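Local coordinates for mannan endo-1,4-beta-mannosidase (Bacillus subtilis, PDB 3CBW), which catalyses the random endo-hydrolysis of beta-1,4-mannosidic linkages in mannan, galactomannan and glucomannan, and takes part in glucomannan degradation, at residues V41-F46 against A321-S326; M56-R61 against A71-D76; K136-S141 against I197-Q202. The protein carries 3 engineered substitutions. One frame throughout, in Å; residues are numbered along the deposited sequence.

How the contacts relate
Contacts 1 and 2 are neighbours in the beta/alpha barrel, their centres about 13 Å apart. Strand 41-49, helix 57-66 and strand 72-79 form a beta-alpha-beta unit, and the two strands pair in parallel, with Ile72 N probably hydrogen-bonded to Ser43 O (2.9 Å). Contact 1 ties the first strand to helix 319-324, whereas contact 2 lies within the unit. Contact 3, at the far side of the barrel, joins two helices away from the probable active site; its centre lies about 37 Å from that of contact 1 and 33 Å from that of contact 2. Glu58 comes within about 4 Å, side chain to side chain, of Asn308, which probably binds substrate.

Contact 1 of 3, residues V41-F46 against A321-S326; sequences VLSGAF and ALYHDS
Tyr323 reaches from helix 319-324 to Ser43 and Gly44 on the first barrel strand, so that a strand early in the chain meets a helix 280 residues on, within the family 26 TIM barrel. Just before it, Leu322 sends its side chain against Phe304 of the adjacent strand and Ile291 of a neighbouring helix, an apolar residue suited to the space between helix and barrel. Tyr323 then makes the contact itself. Its CB does not aim straight at the strand, but CG, set at chi1 -88°, turns the long ring inward until CE2 lies 3.6 Å from Ser43 CB and 3.5 Å from Ser43 OG. Ser43 OG approaches the ring obliquely, and Tyr323 CZ also touches Ser43 CB at 3.8 Å. The short serine side chain lets ring atoms CE2 and CZ settle against its CB. Past the ring, Tyr323 OH stops 4.1 Å from Gly44 O, and a water fills the step between them. The water lies in the ring plane, 2.7 Å from Tyr323 OH, and donates to Gly44 O over 2.8 Å. Ser43 OG is held elsewhere, by Asn330 OD1 and Ala71 N, while Asn330 ND2 binds Tyr323 O; one asparagine side chain therefore joins the strand's serine to the helix backbone. Further on, Asp325 forms a salt bridge with Lys295. The chemistry is thus mixed: the aromatic carbons press on a small side chain whose hydroxyl is already satisfied, and the buried phenol and the Gly44 carbonyl are matched through a shared water, so that the polar groups of the contact, Tyr323 OH and Gly44 O, are accommodated without the two segments bonding directly.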
ATOM      1  N   VAL A  41     -14.217   8.178   1.673  1.00  8.40           N
ATOM      2  CA  VAL A  41     -12.827   8.056   1.232  1.00  8.68           C
ATOM      3  C   VAL A  41     -11.939   8.250   2.446  1.00  8.14           C
ATOM      4  O   VAL A  41     -11.896   9.350   3.010  1.00  8.92           O
ATOM      5  CB  VAL A  41     -12.442   9.108   0.153  1.00  8.55           C
ATOM      6  CG1 VAL A  41     -11.006   8.890  -0.309  1.00  9.41           C
ATOM      7  CG2 VAL A  41     -13.369   9.053  -1.039  1.00  9.36           C
ATOM      8  N   LEU A  42     -11.246   7.194   2.869  1.00  7.95           N
ATOM      9  CA  LEU A  42     -10.326   7.332   3.989  1.00  8.35           C
ATOM     10  C   LEU A  42      -9.124   8.186   3.606  1.00  8.31           C
ATOM     11  O   LEU A  42      -8.525   7.983   2.555  1.00  8.36           O
ATOM     12  CB  LEU A  42      -9.829   5.974   4.481  1.00  8.36           C
ATOM     13  CG  LEU A  42     -10.681   5.270   5.535  1.00  8.78           C
ATOM     14  CD1 LEU A  42     -12.030   4.882   4.966  1.00  9.74           C
ATOM     15  CD2 LEU A  42      -9.970   4.041   6.056  1.00  9.64           C
ATOM     16  N   SER A  43      -8.760   9.123   4.469  1.00  8.12           N
ATOM     17  CA  SER A  43      -7.486   9.817   4.332  1.00  7.81           C
ATOM     18  C   SER A  43      -6.343   8.908   4.774  1.00  7.39           C
ATOM     19  O   SER A  43      -6.542   7.929   5.501  1.00  8.31           O
ATOM     20  CB  SER A  43      -7.509  11.096   5.154  1.00  8.22           C
ATOM     21  OG  SER A  43      -7.752  10.771   6.510  1.00  8.94           O
ATOM     22  N   GLY A  44      -5.141   9.246   4.340  1.00  7.69           N
ATOM     23  CA  GLY A  44      -3.984   8.427   4.634  1.00  7.26           C
ATOM     24  C   GLY A  44      -2.724   9.213   4.450  1.00  7.37           C
ATOM     25  O   GLY A  44      -2.651  10.135   3.627  1.00  7.66           O
ATOM     26  N   ALA A  45      -1.713   8.819   5.212  1.00  7.41           N
ATOM     27  CA  ALA A  45      -0.390   9.412   5.091  1.00  8.13           C
ATOM     28  C   ALA A  45       0.687   8.386   5.362  1.00  8.33           C
ATOM     29  O   ALA A  45       0.527   7.523   6.215  1.00  8.37           O
ATOM     30  CB  ALA A  45      -0.232  10.555   6.063  1.00  8.68           C
ATOM     31  N   PHE A  46       1.787   8.490   4.625  1.00  8.37           N
ATOM     32  CA  PHE A  46       2.980   7.700   4.869  1.00  8.76           C
ATOM     33  C   PHE A  46       3.753   8.297   6.041  1.00  8.89           C
ATOM     34  O   PHE A  46       4.059   9.490   6.054  1.00  9.96           O
ATOM     35  CB  PHE A  46       3.851   7.692   3.622  1.00  9.10           C
ATOM     36  CG  PHE A  46       5.093   6.860   3.746  1.00  8.82           C
ATOM     37  CD1 PHE A  46       5.021   5.511   4.115  1.00  9.42           C
ATOM     38  CD2 PHE A  46       6.343   7.407   3.469  1.00  9.73           C
ATOM     39  CE1 PHE A  46       6.167   4.723   4.198  1.00 10.14           C
ATOM     40  CE2 PHE A  46       7.493   6.620   3.542  1.00  9.90           C
ATOM     41  CZ  PHE A  46       7.399   5.280   3.907  1.00 10.34           C
ATOM     42  N   ALA A 321      -9.105  21.790   2.994  1.00 16.44           N
ATOM     43  CA  ALA A 321     -10.221  21.415   2.128  1.00 16.31           C
ATOM     44  C   ALA A 321     -10.264  19.902   1.905  1.00 15.69           C
ATOM     45  O   ALA A 321     -11.346  19.309   1.887  1.00 16.65           O
ATOM     46  CB  ALA A 321     -10.158  22.158   0.810  1.00 16.85           C
ATOM     47  N   LEU A 322      -9.091  19.284   1.748  1.00 14.75           N
ATOM     48  CA  LEU A 322      -8.976  17.826   1.621  1.00 14.25           C
ATOM     49  C   LEU A 322      -9.506  17.120   2.869  1.00 13.67           C
ATOM     50  O   LEU A 322     -10.335  16.207   2.778  1.00 14.43           O
ATOM     51  CB  LEU A 322      -7.511  17.433   1.393  1.00 13.65           C
ATOM     52  CG  LEU A 322      -7.183  15.934   1.360  1.00 14.17           C
ATOM     53  CD1 LEU A 322      -7.781  15.284   0.104  1.00 15.53           C
ATOM     54  CD2 LEU A 322      -5.675  15.738   1.409  1.00 14.47           C
ATOM     55  N   TYR A 323      -9.045  17.554   4.034  1.00 12.87           N
ATOM     56  CA  TYR A 323      -9.369  16.873   5.277  1.00 12.53           C
ATOM     57  C   TYR A 323     -10.774  17.174   5.785  1.00 12.95           C
ATOM     58  O   TYR A 323     -11.352  16.371   6.511  1.00 13.14           O
ATOM     59  CB  TYR A 323      -8.272  17.108   6.328  1.00 12.24           C
ATOM     60  CG  TYR A 323      -7.190  16.068   6.215  1.00 10.71           C
ATOM     61  CD1 TYR A 323      -6.151  16.188   5.288  1.00 10.80           C
ATOM     62  CD2 TYR A 323      -7.237  14.928   7.014  1.00 11.12           C
ATOM     63  CE1 TYR A 323      -5.185  15.195   5.176  1.00 10.73           C
ATOM     64  CE2 TYR A 323      -6.291  13.939   6.906  1.00 10.48           C
ATOM     65  CZ  TYR A 323      -5.265  14.071   5.987  1.00 10.40           C
ATOM     66  OH  TYR A 323      -4.325  13.071   5.905  1.00 10.63           O
ATOM     67  N   HIS A 324     -11.336  18.311   5.372  1.00 13.32           N
ATOM     68  CA  HIS A 324     -12.675  18.695   5.821  1.00 14.13           C
ATOM     69  C   HIS A 324     -13.763  18.420   4.803  1.00 13.75           C
ATOM     70  O   HIS A 324     -14.936  18.663   5.085  1.00 14.09           O
ATOM     71  CB  HIS A 324     -12.704  20.160   6.266  1.00 14.98           C
ATOM     72  CG  HIS A 324     -11.875  20.417   7.483  1.00 18.39           C
ATOM     73  ND1 HIS A 324     -12.354  20.224   8.760  1.00 22.86           N
ATOM     74  CD2 HIS A 324     -10.588  20.811   7.618  1.00 21.22           C
ATOM     75  CE1 HIS A 324     -11.403  20.510   9.631  1.00 23.45           C
ATOM     76  NE2 HIS A 324     -10.323  20.877   8.964  1.00 22.87           N
ATOM     77  N   ASP A 325     -13.393  17.910   3.631  1.00 13.05           N
ATOM     78  CA  ASP A 325     -14.389  17.581   2.620  1.00 13.25           C
ATOM     79  C   ASP A 325     -15.384  16.582   3.202  1.00 13.09           C
ATOM     80  O   ASP A 325     -14.997  15.693   3.962  1.00 12.41           O
ATOM     81  CB  ASP A 325     -13.733  16.994   1.377  1.00 13.48           C
ATOM     82  CG  ASP A 325     -14.677  16.961   0.200  1.00 13.94           C
ATOM     83  OD1 ASP A 325     -15.508  16.032   0.133  1.00 15.33           O
ATOM     84  OD2 ASP A 325     -14.632  17.896  -0.641  1.00 15.76           O
ATOM     85  N   SER A 326     -16.658  16.715   2.849  1.00 13.08           N
ATOM     86  CA  SER A 326     -17.684  15.805   3.370  1.00 13.12           C
ATOM     87  C   SER A 326     -17.388  14.338   3.021  1.00 12.05           C
ATOM     88  O   SER A 326     -17.808  13.438   3.732  1.00 11.64           O
ATOM     89  CB  SER A 326     -19.075  16.193   2.882  1.00 14.44           C
ATOM     90  OG  SER A 326     -19.151  16.068   1.487  1.00 17.48           O
TER
HETATM   91  O   HOH W   1      -2.379  12.890   4.051  1.00 10.88           O

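Contact 2 of 3, residues M56-R61 against A71-D76; sequences MAEADR and AIYGCD
The ring of Tyr73 is the one flat group that spans the gap between strand 72-79 and helix 57-66. At its edge, close to the ring plane, Glu58 CB lies 3.3 Å from Tyr73 OH. Ala59 N and Met56 SD come obliquely, and Ala59 CB lies on that same side of the plane, 3.5 Å from Tyr73 CE1. On the other flank Met56 SD is 3.7 Å from Tyr73 CE2, a Met-aromatic contact in which the sulfur stands 54° off the ring normal. The chain of Met56 is bent at both chi2 and chi3, which folds its SD and CE back against the ring, and the short methyl of Ala59 leaves room for it. Tyr102 of helix 96-104 also meets Tyr73. Along the unit, helix and strand run nearly antiparallel, their axes 10.0 Å apart, as in a beta-alpha-beta crossover of a TIM barrel. Glu58 turns its carboxylate from the tyrosine: OE1 receives Arg61 NH2 at 3.0 Å through its syn lone pair, and OE2 binds Ser312. The phenol has the polar task. Ala59 N donates to Tyr73 OH over 3.1 Å at 154°, and the same oxygen hydrogen-bonds to Ser55 O. Tyrosine suits this place because its hydroxyl can link the carbonyl of Ser55 and the amide of Ala59 four residues on, fastening the helix start to the barrel strand.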
ATOM      1  N   MET A  56       5.624   9.593  14.313  1.00 13.47           N
ATOM      2  CA  MET A  56       4.280  10.147  14.321  1.00 12.97           C
ATOM      3  C   MET A  56       4.242  11.590  13.845  1.00 12.55           C
ATOM      4  O   MET A  56       3.172  12.185  13.800  1.00 12.51           O
ATOM      5  CB  MET A  56       3.666  10.012  15.715  1.00 12.52           C
ATOM      6  CG  MET A  56       3.537   8.549  16.171  1.00 12.95           C
ATOM      7  SD  MET A  56       2.762   7.402  14.955  1.00 11.08           S
ATOM      8  CE  MET A  56       1.179   8.185  14.781  1.00 14.19           C
ATOM      9  N   ALA A  57       5.400  12.131  13.448  1.00 13.18           N
ATOM     10  CA  ALA A  57       5.486  13.536  13.052  1.00 13.68           C
ATOM     11  C   ALA A  57       4.556  13.888  11.896  1.00 13.60           C
ATOM     12  O   ALA A  57       3.900  14.926  11.910  1.00 13.91           O
ATOM     13  CB  ALA A  57       6.933  13.934  12.708  1.00 14.48           C
ATOM     14  N   GLU A  58       4.500  13.020  10.887  1.00 13.80           N
ATOM     15  CA  GLU A  58       3.619  13.259   9.748  1.00 13.56           C
ATOM     16  C   GLU A  58       2.140  13.348  10.165  1.00 13.10           C
ATOM     17  O   GLU A  58       1.458  14.290   9.787  1.00 12.80           O
ATOM     18  CB  GLU A  58       3.850  12.205   8.647  1.00 14.01           C
ATOM     19  CG  GLU A  58       2.944  12.348   7.418  1.00 13.53           C
ATOM     20  CD  GLU A  58       3.148  13.651   6.644  1.00 13.49           C
ATOM     21  OE1 GLU A  58       4.194  14.327   6.813  1.00 14.96           O
ATOM     22  OE2 GLU A  58       2.262  13.998   5.834  1.00 14.46           O
ATOM     23  N   ALA A  59       1.664  12.396  10.964  1.00 13.10           N
ATOM     24  CA  ALA A  59       0.295  12.461  11.484  1.00 13.22           C
ATOM     25  C   ALA A  59       0.071  13.724  12.309  1.00 13.37           C
ATOM     26  O   ALA A  59      -0.955  14.380  12.179  1.00 13.29           O
ATOM     27  CB  ALA A  59      -0.022  11.229  12.313  1.00 13.45           C
ATOM     28  N   ASP A  60       1.052  14.066  13.145  1.00 14.10           N
ATOM     29  CA  ASP A  60       0.915  15.210  14.038  1.00 15.19           C
ATOM     30  C   ASP A  60       0.890  16.545  13.279  1.00 15.60           C
ATOM     31  O   ASP A  60       0.132  17.446  13.647  1.00 15.36           O
ATOM     32  CB  ASP A  60       2.001  15.185  15.124  1.00 15.66           C
ATOM     33  CG  ASP A  60       1.831  14.024  16.108  1.00 17.33           C
ATOM     34  OD1 ASP A  60       0.709  13.479  16.216  1.00 19.23           O
ATOM     35  OD2 ASP A  60       2.813  13.659  16.789  1.00 19.25           O
ATOM     36  N   ARG A  61       1.689  16.646  12.211  1.00 16.15           N
ATOM     37  CA  ARG A  61       1.721  17.834  11.336  1.00 16.98           C
ATOM     38  C   ARG A  61       0.405  18.019  10.600  1.00 16.08           C
ATOM     39  O   ARG A  61      -0.055  19.141  10.422  1.00 16.04           O
ATOM     40  CB  ARG A  61       2.838  17.742  10.286  1.00 18.44           C
ATOM     41  CG  ARG A  61       4.219  18.158  10.738  1.00 21.17           C
ATOM     42  CD  ARG A  61       5.107  18.537   9.540  1.00 24.34           C
ATOM     43  NE  ARG A  61       4.919  17.683   8.359  1.00 26.61           N
ATOM     44  CZ  ARG A  61       5.591  17.821   7.216  1.00 28.46           C
ATOM     45  NH1 ARG A  61       6.509  18.772   7.082  1.00 28.50           N
ATOM     46  NH2 ARG A  61       5.357  17.001   6.200  1.00 29.08           N
ATOM     47  N   ALA A  71      -6.845   8.738   8.439  1.00  8.74           N
ATOM     48  CA  ALA A  71      -7.413   7.454   8.839  1.00  8.49           C
ATOM     49  C   ALA A  71      -6.400   6.311   8.731  1.00  8.51           C
ATOM     50  O   ALA A  71      -6.359   5.427   9.596  1.00  8.99           O
ATOM     51  CB  ALA A  71      -8.672   7.143   8.048  1.00  8.80           C
ATOM     52  N   ILE A  72      -5.586   6.329   7.674  1.00  8.09           N
ATOM     53  CA  ILE A  72      -4.587   5.305   7.430  1.00  7.93           C
ATOM     54  C   ILE A  72      -3.189   5.870   7.658  1.00  7.82           C
ATOM     55  O   ILE A  72      -2.885   6.993   7.236  1.00  7.96           O
ATOM     56  CB  ILE A  72      -4.710   4.789   5.985  1.00  7.79           C
ATOM     57  CG1 ILE A  72      -6.066   4.104   5.803  1.00  8.59           C
ATOM     58  CG2 ILE A  72      -3.545   3.840   5.634  1.00  8.46           C
ATOM     59  CD1 ILE A  72      -6.442   3.884   4.360  1.00 10.47           C
ATOM     60  N   TYR A  73      -2.346   5.106   8.358  1.00  7.70           N
ATOM     61  CA  TYR A  73      -0.964   5.528   8.574  1.00  8.13           C
ATOM     62  C   TYR A  73      -0.037   4.437   8.086  1.00  7.31           C
ATOM     63  O   TYR A  73      -0.194   3.268   8.449  1.00  7.93           O
ATOM     64  CB  TYR A  73      -0.703   5.867  10.033  1.00  9.46           C
ATOM     65  CG  TYR A  73       0.386   6.895  10.225  1.00  9.60           C
ATOM     66  CD1 TYR A  73       0.297   8.153   9.637  1.00 10.79           C
ATOM     67  CD2 TYR A  73       1.494   6.631  11.034  1.00 10.49           C
ATOM     68  CE1 TYR A  73       1.293   9.114   9.825  1.00 11.04           C
ATOM     69  CE2 TYR A  73       2.495   7.598  11.233  1.00 11.49           C
ATOM     70  CZ  TYR A  73       2.373   8.834  10.637  1.00 10.72           C
ATOM     71  OH  TYR A  73       3.329   9.813  10.834  1.00 12.05           O
ATOM     72  N   GLY A  74       0.915   4.828   7.237  1.00  7.77           N
ATOM     73  CA  GLY A  74       1.786   3.869   6.597  1.00  7.58           C
ATOM     74  C   GLY A  74       3.176   3.790   7.182  1.00  8.10           C
ATOM     75  O   GLY A  74       3.739   4.800   7.624  1.00  8.21           O
ATOM     76  N   CYS A  75       3.739   2.581   7.152  1.00  8.45           N
ATOM     77  CA  CYS A  75       5.158   2.365   7.449  1.00  9.12           C
ATOM     78  C   CYS A  75       5.741   1.469   6.376  1.00  8.78           C
ATOM     79  O   CYS A  75       5.033   0.657   5.785  1.00  9.55           O
ATOM     80  CB  CYS A  75       5.341   1.710   8.829  1.00  9.99           C
ATOM     81  SG  CYS A  75       7.042   1.017   9.210  1.00  9.93           S
ATOM     82  N   ASP A  76       7.037   1.608   6.123  1.00  8.25           N
ATOM     83  CA  ASP A  76       7.721   0.686   5.221  1.00  8.50           C
ATOM     84  C   ASP A  76       8.840   0.031   6.011  1.00  8.22           C
ATOM     85  O   ASP A  76       9.693   0.699   6.584  1.00  8.78           O
ATOM     86  CB  ASP A  76       8.218   1.441   3.985  1.00  8.64           C
ATOM     87  CG  ASP A  76       8.675   0.522   2.870  1.00  8.80           C
ATOM     88  OD1 ASP A  76       9.581  -0.312   3.093  1.00  8.72           O
ATOM     89  OD2 ASP A  76       8.137   0.677   1.747  1.00  8.75           O
TER

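Contact 3 of 3, residues K136-S141 against I197-Q202; sequences KILDSS and ISLYKQ. Engineered in segment 136-141: Lys136 (natural residue Asn), Ser141 (natural residue Ala).
Leu138, on helix 131-138, points its branched tip into the side of helix 194-214, in a helix-to-helix packing contact on the periphery of the TIM-barrel fold. With CG anti to the carbonyl carbon (chi1 -69°), the side chain projects across the gap and divides its methyls. CD1 of Leu138 meets CD2 of Leu199 at 3.6 Å, the two leucine chains passing each other at a slant. Against Gln202 the orientation differs: the Leu138 chain lies about at right angles to the extended glutamine, with Leu138 CD1 3.9 Å from Gln202 CB and Leu138 CD2 3.8 Å from Gln202 C. Leucine suits this spot because its forked end can touch the buried Leu199 methyl with one branch and the backbone of the more exposed Gln202 with the other. Gln202 gives its aliphatic part to the contact, and its OE1 also touches Leu138 CD1 at 3.8 Å. Its NE2 serves its own helix, donating to Ser198 OG over 3.1 Å, the partner lying in the amide plane. After Leu138, Lys206 of the longer helix binds both Leu138 O and Ser140 OG, adding a polar tie to the apolar one. There Asp139 makes an Asx turn with the engineered residue Ser141: Asp139 OD1 accepts Ser141 N at 2.9 Å and Ser141 OG at 2.6 Å, both from the same face of the carboxylate.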
ATOM      1  N   LYS A 136      15.855 -17.227 -10.667  1.00 12.59           N
ATOM      2  CA  LYS A 136      16.601 -17.749  -9.523  1.00 13.53           C
ATOM      3  C   LYS A 136      15.983 -17.306  -8.198  1.00 12.93           C
ATOM      4  O   LYS A 136      15.904 -18.089  -7.252  1.00 12.47           O
ATOM      5  CB  LYS A 136      18.065 -17.330  -9.586  1.00 14.07           C
ATOM      6  CG  LYS A 136      18.821 -17.969 -10.744  1.00 16.01           C
ATOM      7  CD  LYS A 136      20.271 -17.516 -10.783  1.00 19.18           C
ATOM      8  CE  LYS A 136      21.062 -18.252 -11.864  1.00 22.20           C
ATOM      9  NZ  LYS A 136      22.485 -17.836 -11.838  1.00 25.21           N
ATOM     10  N   ILE A 137      15.541 -16.051  -8.136  1.00 12.20           N
ATOM     11  CA  ILE A 137      14.900 -15.507  -6.937  1.00 12.30           C
ATOM     12  C   ILE A 137      13.655 -16.312  -6.552  1.00 12.24           C
ATOM     13  O   ILE A 137      13.360 -16.480  -5.370  1.00 12.03           O
ATOM     14  CB  ILE A 137      14.555 -14.005  -7.141  1.00 11.74           C
ATOM     15  CG1 ILE A 137      15.853 -13.188  -7.268  1.00 11.77           C
ATOM     16  CG2 ILE A 137      13.623 -13.487  -6.018  1.00 12.19           C
ATOM     17  CD1 ILE A 137      15.662 -11.715  -7.670  1.00 12.10           C
ATOM     18  N   LEU A 138      12.942 -16.820  -7.552  1.00 12.98           N
ATOM     19  CA  LEU A 138      11.712 -17.586  -7.341  1.00 14.12           C
ATOM     20  C   LEU A 138      11.960 -18.990  -6.827  1.00 15.07           C
ATOM     21  O   LEU A 138      11.049 -19.635  -6.303  1.00 15.92           O
ATOM     22  CB  LEU A 138      10.905 -17.649  -8.636  1.00 14.36           C
ATOM     23  CG  LEU A 138      10.308 -16.308  -9.052  1.00 14.49           C
ATOM     24  CD1 LEU A 138       9.781 -16.389 -10.460  1.00 16.69           C
ATOM     25  CD2 LEU A 138       9.192 -15.923  -8.097  1.00 15.43           C
ATOM     26  N   ASP A 139      13.197 -19.450  -6.972  1.00 15.46           N
ATOM     27  CA  ASP A 139      13.587 -20.816  -6.669  1.00 16.37           C
ATOM     28  C   ASP A 139      14.214 -20.823  -5.286  1.00 16.25           C
ATOM     29  O   ASP A 139      15.330 -20.345  -5.105  1.00 15.48           O
ATOM     30  CB  ASP A 139      14.569 -21.294  -7.747  1.00 16.89           C
ATOM     31  CG  ASP A 139      15.101 -22.699  -7.510  1.00 18.57           C
ATOM     32  OD1 ASP A 139      14.870 -23.288  -6.431  1.00 18.30           O
ATOM     33  OD2 ASP A 139      15.784 -23.195  -8.430  1.00 20.02           O
ATOM     34  N   SER A 140      13.484 -21.370  -4.314  1.00 16.73           N
ATOM     35  CA  SER A 140      13.909 -21.368  -2.912  1.00 17.17           C
ATOM     36  C   SER A 140      15.237 -22.094  -2.659  1.00 17.51           C
ATOM     37  O   SER A 140      15.846 -21.928  -1.601  1.00 18.30           O
ATOM     38  CB  SER A 140      12.808 -21.945  -2.013  1.00 17.39           C
ATOM     39  OG  SER A 140      11.704 -21.055  -1.939  1.00 18.57           O
ATOM     40  N   SER A 141      15.685 -22.875  -3.637  1.00 17.85           N
ATOM     41  CA  SER A 141      16.929 -23.637  -3.521  1.00 17.89           C
ATOM     42  C   SER A 141      18.198 -22.874  -3.940  1.00 17.30           C
ATOM     43  O   SER A 141      19.302 -23.378  -3.756  1.00 17.70           O
ATOM     44  CB  SER A 141      16.821 -24.958  -4.298  1.00 18.61           C
ATOM     45  OG  SER A 141      16.939 -24.751  -5.697  1.00 19.66           O
ATOM     46  N   ILE A 197       6.194 -10.325 -16.916  1.00 10.17           N
ATOM     47  CA  ILE A 197       4.839 -10.268 -16.379  1.00 10.77           C
ATOM     48  C   ILE A 197       4.506 -11.591 -15.669  1.00 10.84           C
ATOM     49  O   ILE A 197       3.983 -11.588 -14.547  1.00 10.63           O
ATOM     50  CB  ILE A 197       3.828  -9.929 -17.503  1.00 10.74           C
ATOM     51  CG1 ILE A 197       4.004  -8.472 -17.943  1.00 11.62           C
ATOM     52  CG2 ILE A 197       2.382 -10.228 -17.082  1.00 11.97           C
ATOM     53  CD1 ILE A 197       3.389  -8.141 -19.295  1.00 13.75           C
ATOM     54  N   SER A 198       4.838 -12.721 -16.301  1.00 11.16           N
ATOM     55  CA  SER A 198       4.594 -14.032 -15.699  1.00 11.73           C
ATOM     56  C   SER A 198       5.384 -14.217 -14.406  1.00 11.07           C
ATOM     57  O   SER A 198       4.855 -14.699 -13.387  1.00 11.17           O
ATOM     58  CB  SER A 198       4.956 -15.138 -16.685  1.00 12.73           C
ATOM     59  OG  SER A 198       4.776 -16.397 -16.070  1.00 15.35           O
ATOM     60  N   LEU A 199       6.659 -13.839 -14.446  1.00 10.55           N
ATOM     61  CA  LEU A 199       7.519 -13.969 -13.278  1.00 10.20           C
ATOM     62  C   LEU A 199       7.054 -13.082 -12.118  1.00  9.70           C
ATOM     63  O   LEU A 199       7.123 -13.493 -10.952  1.00  9.59           O
ATOM     64  CB  LEU A 199       8.976 -13.672 -13.640  1.00 10.66           C
ATOM     65  CG  LEU A 199       9.627 -14.638 -14.643  1.00 12.08           C
ATOM     66  CD1 LEU A 199      10.997 -14.100 -15.073  1.00 13.81           C
ATOM     67  CD2 LEU A 199       9.754 -16.057 -14.080  1.00 14.65           C
ATOM     68  N   TYR A 200       6.590 -11.875 -12.431  1.00  9.40           N
ATOM     69  CA  TYR A 200       6.051 -11.015 -11.397  1.00  9.40           C
ATOM     70  C   TYR A 200       4.881 -11.697 -10.683  1.00  9.49           C
ATOM     71  O   TYR A 200       4.802 -11.698  -9.441  1.00  8.87           O
ATOM     72  CB  TYR A 200       5.585  -9.665 -11.953  1.00  9.28           C
ATOM     73  CG  TYR A 200       4.893  -8.882 -10.858  1.00  8.61           C
ATOM     74  CD1 TYR A 200       5.636  -8.106  -9.975  1.00  8.60           C
ATOM     75  CD2 TYR A 200       3.512  -8.984 -10.653  1.00  8.22           C
ATOM     76  CE1 TYR A 200       5.025  -7.423  -8.923  1.00  8.11           C
ATOM     77  CE2 TYR A 200       2.903  -8.312  -9.612  1.00  8.39           C
ATOM     78  CZ  TYR A 200       3.662  -7.536  -8.750  1.00  8.05           C
ATOM     79  OH  TYR A 200       3.029  -6.867  -7.730  1.00  8.69           O
ATOM     80  N   LYS A 201       3.950 -12.242 -11.460  1.00  9.45           N
ATOM     81  CA  LYS A 201       2.797 -12.906 -10.867  1.00  9.91           C
ATOM     82  C   LYS A 201       3.248 -14.043  -9.964  1.00 10.08           C
ATOM     83  O   LYS A 201       2.698 -14.219  -8.875  1.00 10.08           O
ATOM     84  CB  LYS A 201       1.819 -13.397 -11.929  1.00 10.76           C
ATOM     85  CG  LYS A 201       1.132 -12.286 -12.691  1.00 12.08           C
ATOM     86  CD  LYS A 201       0.260 -12.884 -13.761  1.00 15.61           C
ATOM     87  CE  LYS A 201      -0.158 -11.866 -14.774  1.00 18.33           C
ATOM     88  NZ  LYS A 201      -0.689 -12.559 -15.972  1.00 19.39           N
ATOM     89  N   GLN A 202       4.251 -14.800 -10.402  1.00 10.03           N
ATOM     90  CA  GLN A 202       4.815 -15.870  -9.585  1.00 10.15           C
ATOM     91  C   GLN A 202       5.402 -15.340  -8.286  1.00  9.69           C
ATOM     92  O   GLN A 202       5.213 -15.939  -7.228  1.00  9.92           O
ATOM     93  CB  GLN A 202       5.864 -16.630 -10.384  1.00 10.58           C
ATOM     94  CG  GLN A 202       5.272 -17.424 -11.528  1.00 12.66           C
ATOM     95  CD  GLN A 202       6.335 -18.052 -12.405  1.00 16.27           C
ATOM     96  OE1 GLN A 202       7.197 -18.773 -11.920  1.00 17.42           O
ATOM     97  NE2 GLN A 202       6.286 -17.765 -13.703  1.00 17.75           N
TER